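Local coordinates for elongation factor G (Thermus thermophilus, PDB 2DY1), which binds GTP together with magnesium and, as a member of the elongation factor G family, probably hydrolyses the nucleotide during protein synthesis, at residues G45-T48 / T49-T52; K437-L440 / Q441-G444. One frame throughout, in Å; residues are numbered along the deposited sequence.

Contact 1: residues G45-T48 / T49-T52; sequences GTTT and TDYT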
ATOM      1  N   GLY A  45      23.118  -3.192 -10.613  1.00 13.08           N
ATOM      2  CA  GLY A  45      22.149  -2.277 -11.201  1.00 12.70           C
ATOM      3  C   GLY A  45      21.828  -2.535 -12.659  1.00 14.55           C
ATOM      4  O   GLY A  45      21.332  -1.639 -13.364  1.00 12.35           O
ATOM      5  N   THR A  46      22.046  -3.771 -13.111  1.00 12.58           N
ATOM      6  CA  THR A  46      21.843  -4.109 -14.512  1.00 10.42           C
ATOM      7  C   THR A  46      20.620  -4.972 -14.849  1.00  9.15           C
ATOM      8  O   THR A  46      20.589  -5.573 -15.913  1.00 13.16           O
ATOM      9  CB  THR A  46      23.073  -4.818 -15.061  1.00 11.82           C
ATOM     10  OG1 THR A  46      23.483  -5.817 -14.125  1.00 11.27           O
ATOM     11  CG2 THR A  46      24.255  -3.820 -15.221  1.00 17.18           C
ATOM     12  N   THR A  47      19.627  -4.999 -13.966  1.00 11.62           N
ATOM     13  CA  THR A  47      18.429  -5.789 -14.252  1.00 11.95           C
ATOM     14  C   THR A  47      17.415  -4.964 -15.024  1.00  9.22           C
ATOM     15  O   THR A  47      17.417  -3.739 -14.973  1.00 12.48           O
ATOM     16  CB  THR A  47      17.721  -6.296 -12.975  1.00 12.89           C
ATOM     17  OG1 THR A  47      17.156  -5.204 -12.240  1.00 11.94           O
ATOM     18  CG2 THR A  47      18.714  -7.048 -12.076  1.00 15.85           C
ATOM     19  N   THR A  48      16.544  -5.673 -15.730  1.00 12.38           N
ATOM     20  CA  THR A  48      15.468  -5.045 -16.488  1.00 12.03           C
ATOM     21  C   THR A  48      14.434  -4.403 -15.566  1.00  9.58           C
ATOM     22  O   THR A  48      13.978  -3.288 -15.829  1.00 11.00           O
ATOM     23  CB  THR A  48      14.799  -6.103 -17.391  1.00  9.12           C
ATOM     24  OG1 THR A  48      15.739  -6.511 -18.390  1.00 12.67           O
ATOM     25  CG2 THR A  48      13.538  -5.573 -18.072  1.00  9.91           C
ATOM     26  N   THR A  49      14.040  -5.094 -14.486  1.00  9.76           N
ATOM     27  CA  THR A  49      13.044  -4.549 -13.567  1.00 11.46           C
ATOM     28  C   THR A  49      13.475  -3.315 -12.812  1.00 11.98           C
ATOM     29  O   THR A  49      12.789  -2.302 -12.784  1.00 13.81           O
ATOM     30  CB  THR A  49      12.638  -5.563 -12.490  1.00 16.26           C
ATOM     31  OG1 THR A  49      12.135  -6.727 -13.132  1.00 15.07           O
ATOM     32  CG2 THR A  49      11.562  -4.980 -11.559  1.00 14.24           C
ATOM     33  N   ASP A  50      14.612  -3.421 -12.147  1.00  9.89           N
ATOM     34  CA  ASP A  50      15.080  -2.326 -11.342  1.00 11.39           C
ATOM     35  C   ASP A  50      15.876  -1.309 -12.155  1.00 16.09           C
ATOM     36  O   ASP A  50      17.097  -1.408 -12.285  1.00 14.95           O
ATOM     37  CB  ASP A  50      15.892  -2.895 -10.163  1.00 12.73           C
ATOM     38  CG  ASP A  50      15.027  -3.729  -9.189  1.00 12.55           C
ATOM     39  OD1 ASP A  50      13.772  -3.673  -9.252  1.00 10.88           O
ATOM     40  OD2 ASP A  50      15.603  -4.419  -8.310  1.00 11.47           O
ATOM     41  N   TYR A  51      15.168  -0.329 -12.710  1.00 11.05           N
ATOM     42  CA  TYR A  51      15.815   0.686 -13.534  1.00 11.86           C
ATOM     43  C   TYR A  51      15.672   2.122 -13.026  1.00 10.97           C
ATOM     44  O   TYR A  51      16.448   2.980 -13.432  1.00 13.29           O
ATOM     45  CB  TYR A  51      15.313   0.586 -14.985  1.00 10.95           C
ATOM     46  CG  TYR A  51      13.885   1.039 -15.181  1.00 11.77           C
ATOM     47  CD1 TYR A  51      13.568   2.401 -15.283  1.00 13.02           C
ATOM     48  CD2 TYR A  51      12.843   0.113 -15.230  1.00 10.57           C
ATOM     49  CE1 TYR A  51      12.268   2.842 -15.430  1.00 12.21           C
ATOM     50  CE2 TYR A  51      11.526   0.548 -15.371  1.00 10.63           C
ATOM     51  CZ  TYR A  51      11.237   1.901 -15.478  1.00 13.79           C
ATOM     52  OH  TYR A  51       9.920   2.323 -15.660  1.00 13.01           O
ATOM     53  N   THR A  52      14.697   2.414 -12.162  1.00  9.49           N
ATOM     54  CA  THR A  52      14.597   3.791 -11.668  1.00 10.85           C
ATOM     55  C   THR A  52      15.725   4.043 -10.671  1.00 10.45           C
ATOM     56  O   THR A  52      16.294   3.104 -10.102  1.00 12.06           O
ATOM     57  CB  THR A  52      13.275   4.075 -10.935  1.00 11.23           C
ATOM     58  OG1 THR A  52      13.199   3.253  -9.762  1.00 11.77           O
ATOM     59  CG2 THR A  52      12.082   3.811 -11.859  1.00 12.33           C
TER
HETATM   60  O   HOH W   1      19.006  -3.347 -11.630  1.00 12.98           O

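Contact 2: residues K437-L440 / Q441-G444; sequences KERL and QDYG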
ATOM      1  N   LYS A 437      10.842  11.326  -1.984  1.00  9.46           N
ATOM      2  CA  LYS A 437      11.726  12.493  -1.967  1.00 11.14           C
ATOM      3  C   LYS A 437      12.701  12.389  -3.134  1.00 12.89           C
ATOM      4  O   LYS A 437      12.982  13.372  -3.827  1.00 11.79           O
ATOM      5  CB  LYS A 437      12.492  12.537  -0.642  1.00  8.08           C
ATOM      6  CG  LYS A 437      13.509  13.663  -0.562  1.00 13.28           C
ATOM      7  CD  LYS A 437      14.131  13.733   0.830  1.00 16.76           C
ATOM      8  CE  LYS A 437      15.150  14.883   0.864  1.00 18.37           C
ATOM      9  NZ  LYS A 437      15.960  14.828   2.115  1.00 25.76           N
ATOM     10  N   GLU A 438      13.244  11.193  -3.326  1.00 10.82           N
ATOM     11  CA  GLU A 438      14.176  10.940  -4.416  1.00 10.67           C
ATOM     12  C   GLU A 438      13.510  11.122  -5.764  1.00 12.73           C
ATOM     13  O   GLU A 438      14.127  11.637  -6.689  1.00 12.13           O
ATOM     14  CB  GLU A 438      14.740   9.512  -4.307  1.00 11.42           C
ATOM     15  CG  GLU A 438      15.631   9.352  -3.079  1.00 12.90           C
ATOM     16  CD  GLU A 438      15.899   7.897  -2.711  1.00 14.81           C
ATOM     17  OE1 GLU A 438      15.841   7.018  -3.595  1.00 16.57           O
ATOM     18  OE2 GLU A 438      16.200   7.640  -1.523  1.00 18.55           O
ATOM     19  N   ARG A 439      12.253  10.683  -5.884  1.00 10.30           N
ATOM     20  CA  ARG A 439      11.584  10.815  -7.159  1.00  8.81           C
ATOM     21  C   ARG A 439      11.357  12.286  -7.515  1.00  9.95           C
ATOM     22  O   ARG A 439      11.510  12.653  -8.683  1.00  9.97           O
ATOM     23  CB  ARG A 439      10.262  10.015  -7.155  1.00 10.58           C
ATOM     24  CG  ARG A 439       9.678   9.859  -8.551  1.00  9.09           C
ATOM     25  CD  ARG A 439      10.645   9.142  -9.469  1.00 11.15           C
ATOM     26  NE  ARG A 439       9.974   8.578 -10.647  1.00 11.49           N
ATOM     27  CZ  ARG A 439      10.630   8.055 -11.673  1.00 13.43           C
ATOM     28  NH1 ARG A 439      11.968   8.033 -11.674  1.00 13.27           N
ATOM     29  NH2 ARG A 439       9.962   7.519 -12.696  1.00 13.13           N
ATOM     30  N   LEU A 440      11.001  13.109  -6.527  1.00 11.77           N
ATOM     31  CA  LEU A 440      10.809  14.541  -6.754  1.00 10.73           C
ATOM     32  C   LEU A 440      12.155  15.107  -7.249  1.00 13.49           C
ATOM     33  O   LEU A 440      12.194  15.956  -8.147  1.00 11.62           O
ATOM     34  CB  LEU A 440      10.353  15.215  -5.454  1.00 10.50           C
ATOM     35  CG  LEU A 440       8.910  14.836  -5.084  1.00 12.31           C
ATOM     36  CD1 LEU A 440       8.540  15.298  -3.682  1.00 12.35           C
ATOM     37  CD2 LEU A 440       7.966  15.486  -6.116  1.00 13.08           C
ATOM     38  N   GLN A 441      13.257  14.618  -6.678  1.00 10.52           N
ATOM     39  CA  GLN A 441      14.597  15.057  -7.116  1.00 10.54           C
ATOM     40  C   GLN A 441      14.824  14.669  -8.596  1.00 14.23           C
ATOM     41  O   GLN A 441      15.440  15.412  -9.356  1.00 14.88           O
ATOM     42  CB  GLN A 441      15.653  14.412  -6.200  1.00 14.39           C
ATOM     43  CG  GLN A 441      17.105  14.493  -6.667  1.00 19.84           C
ATOM     44  CD  GLN A 441      18.032  13.686  -5.749  1.00 20.00           C
ATOM     45  OE1 GLN A 441      17.775  12.496  -5.444  1.00 25.91           O
ATOM     46  NE2 GLN A 441      19.098  14.323  -5.294  1.00 20.62           N
ATOM     47  N   ASP A 442      14.337  13.499  -9.017  1.00 11.75           N
ATOM     48  CA  ASP A 442      14.496  13.076 -10.405  1.00 13.34           C
ATOM     49  C   ASP A 442      13.759  14.031 -11.312  1.00 12.84           C
ATOM     50  O   ASP A 442      14.149  14.214 -12.467  1.00 15.18           O
ATOM     51  CB  ASP A 442      13.910  11.683 -10.666  1.00 11.62           C
ATOM     52  CG  ASP A 442      14.579  10.597  -9.871  1.00 15.84           C
ATOM     53  OD1 ASP A 442      15.698  10.811  -9.364  1.00 15.41           O
ATOM     54  OD2 ASP A 442      13.977   9.493  -9.767  1.00 12.55           O
ATOM     55  N   TYR A 443      12.672  14.595 -10.790  1.00 13.85           N
ATOM     56  CA  TYR A 443      11.845  15.529 -11.559  1.00 11.89           C
ATOM     57  C   TYR A 443      12.399  16.952 -11.486  1.00 15.08           C
ATOM     58  O   TYR A 443      11.791  17.886 -12.017  1.00 18.32           O
ATOM     59  CB  TYR A 443      10.403  15.534 -11.059  1.00 12.08           C
ATOM     60  CG  TYR A 443       9.665  14.201 -11.206  1.00 10.47           C
ATOM     61  CD1 TYR A 443       9.963  13.332 -12.248  1.00 15.25           C
ATOM     62  CD2 TYR A 443       8.638  13.860 -10.327  1.00 13.58           C
ATOM     63  CE1 TYR A 443       9.238  12.139 -12.420  1.00 16.59           C
ATOM     64  CE2 TYR A 443       7.910  12.675 -10.490  1.00 13.04           C
ATOM     65  CZ  TYR A 443       8.216  11.831 -11.541  1.00 14.60           C
ATOM     66  OH  TYR A 443       7.457  10.691 -11.765  1.00 14.13           O
ATOM     67  N   GLY A 444      13.536  17.111 -10.820  1.00 13.02           N
ATOM     68  CA  GLY A 444      14.175  18.432 -10.740  1.00 14.27           C
ATOM     69  C   GLY A 444      13.832  19.299  -9.536  1.00 16.02           C
ATOM     70  O   GLY A 444      14.139  20.493  -9.500  1.00 16.55           O
TER

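Contact 1: residues G45-T48 / T49-T52
A water bridges Thr47 and Asp50. It gives a hydrogen bond of 2.8 Å to Asp50 O and takes one of 2.9 Å from Thr47 N. A direct bond lies beside this bridge: Asp50 N donates to Thr47 OG1 at 3.1 Å, moderately bent at 147°. The hydroxyl is set for this by chi1 of 68°, which puts OG1 between the backbone N and the carbonyl carbon. The two side chains run side by side, and Asp50 CB lies 3.4 Å from Thr47 OG1. Asp50 is also the centre of an inverse gamma turn, closed by a weak bond from Tyr51 N to Thr49 O. Beyond it, Tyr51 brings the edge of its ring, at CD2, to 3.6 Å from Thr48 O. Its OH bonds to Asp294. With an alanine at Thr47 the hydroxyl is gone; the Asp50 amide would probably lose its acceptor and the turn could shift. The tip of Asp50 is held separately, since OD1 bonds to Thr61 OG1, and Thr61 is a magnesium ligand. Thr47 itself packs on Thr23, the other protein ligand of the metal. This stretch follows the P-loop helix and precedes Thr61, consistent with the first switch region of translational GTPases. The contact thus ties the backbone of this loop to the second shell of the metal: Thr47 accepts the amide of Asp50, and Asp50 in turn probably helps position Thr61.

Contact 2: residues K437-L440 / Q441-G444
Arg439 reaches forward along its own helix to meet both Asp442 and Tyr443. Its CB starts out pointing away from residues 441-444. CG is anti to the backbone N (chi1 -167°), and a bend at chi2 then turns the chain back. CG packs against the tyrosine ring, with CE2 of Tyr443 3.8 Å away. CD comes next and lies 3.4 Å from Asp442 OD2. NE passes 3.8 Å from Tyr443 CZ and forms a salt bridge with Glu408. Tyr443 CE1 sits over one face of the guanidinium, but the planes are inclined by 46°, so this is no parallel stack. NH1 of Arg439 makes a salt bridge with Asp442 OD2 at 3.1 Å. The bond is fairly straight, 161°. The acceptor is in the guanidinium plane, whereas NH1 meets the carboxylate on its anti side. NH2 forms a salt bridge with Asp294. On the backbone side, Arg439 O lies 3.4 Å above one face of the Tyr443 ring, toward its rim, while accepting Tyr443 N. The helix ends here in a Schellman motif. Gly444 has positive phi, and its N bonds to Gln441 O at 2.9 Å. The segment is the C-terminal end of helix 430-442 in domain III. Leu440 packs on helix 392-408 and strand 447-450 of the same domain. Arg439 and Asp442 touch Pro53 of helix 53-57, and together with Tyr443 they also meet the loop at Pro295.

Contact 1 belongs to the GTP-binding domain and contact 2 to domain III. Their centres are 18 Å apart. They meet in a packing contact, Thr52 CG2 to Arg439 NH1 at 4.2 Å. Both are partly buried, but only in contact 2 does an exposed residue, Gln441, take part. Contact 1 is loop, held by a hydroxyl, backbone amides and a water close to magnesium. Contact 2 is a helix end, held by backbone bonds, a salt bridge and an aromatic ring. They converge on Asp294, whose OD1 bonds to Tyr51 and whose OD2 pairs with Arg439. Helix 53-57, which starts after contact 1, lies against contact 2. The loop near the nucleotide is therefore joined to domain III.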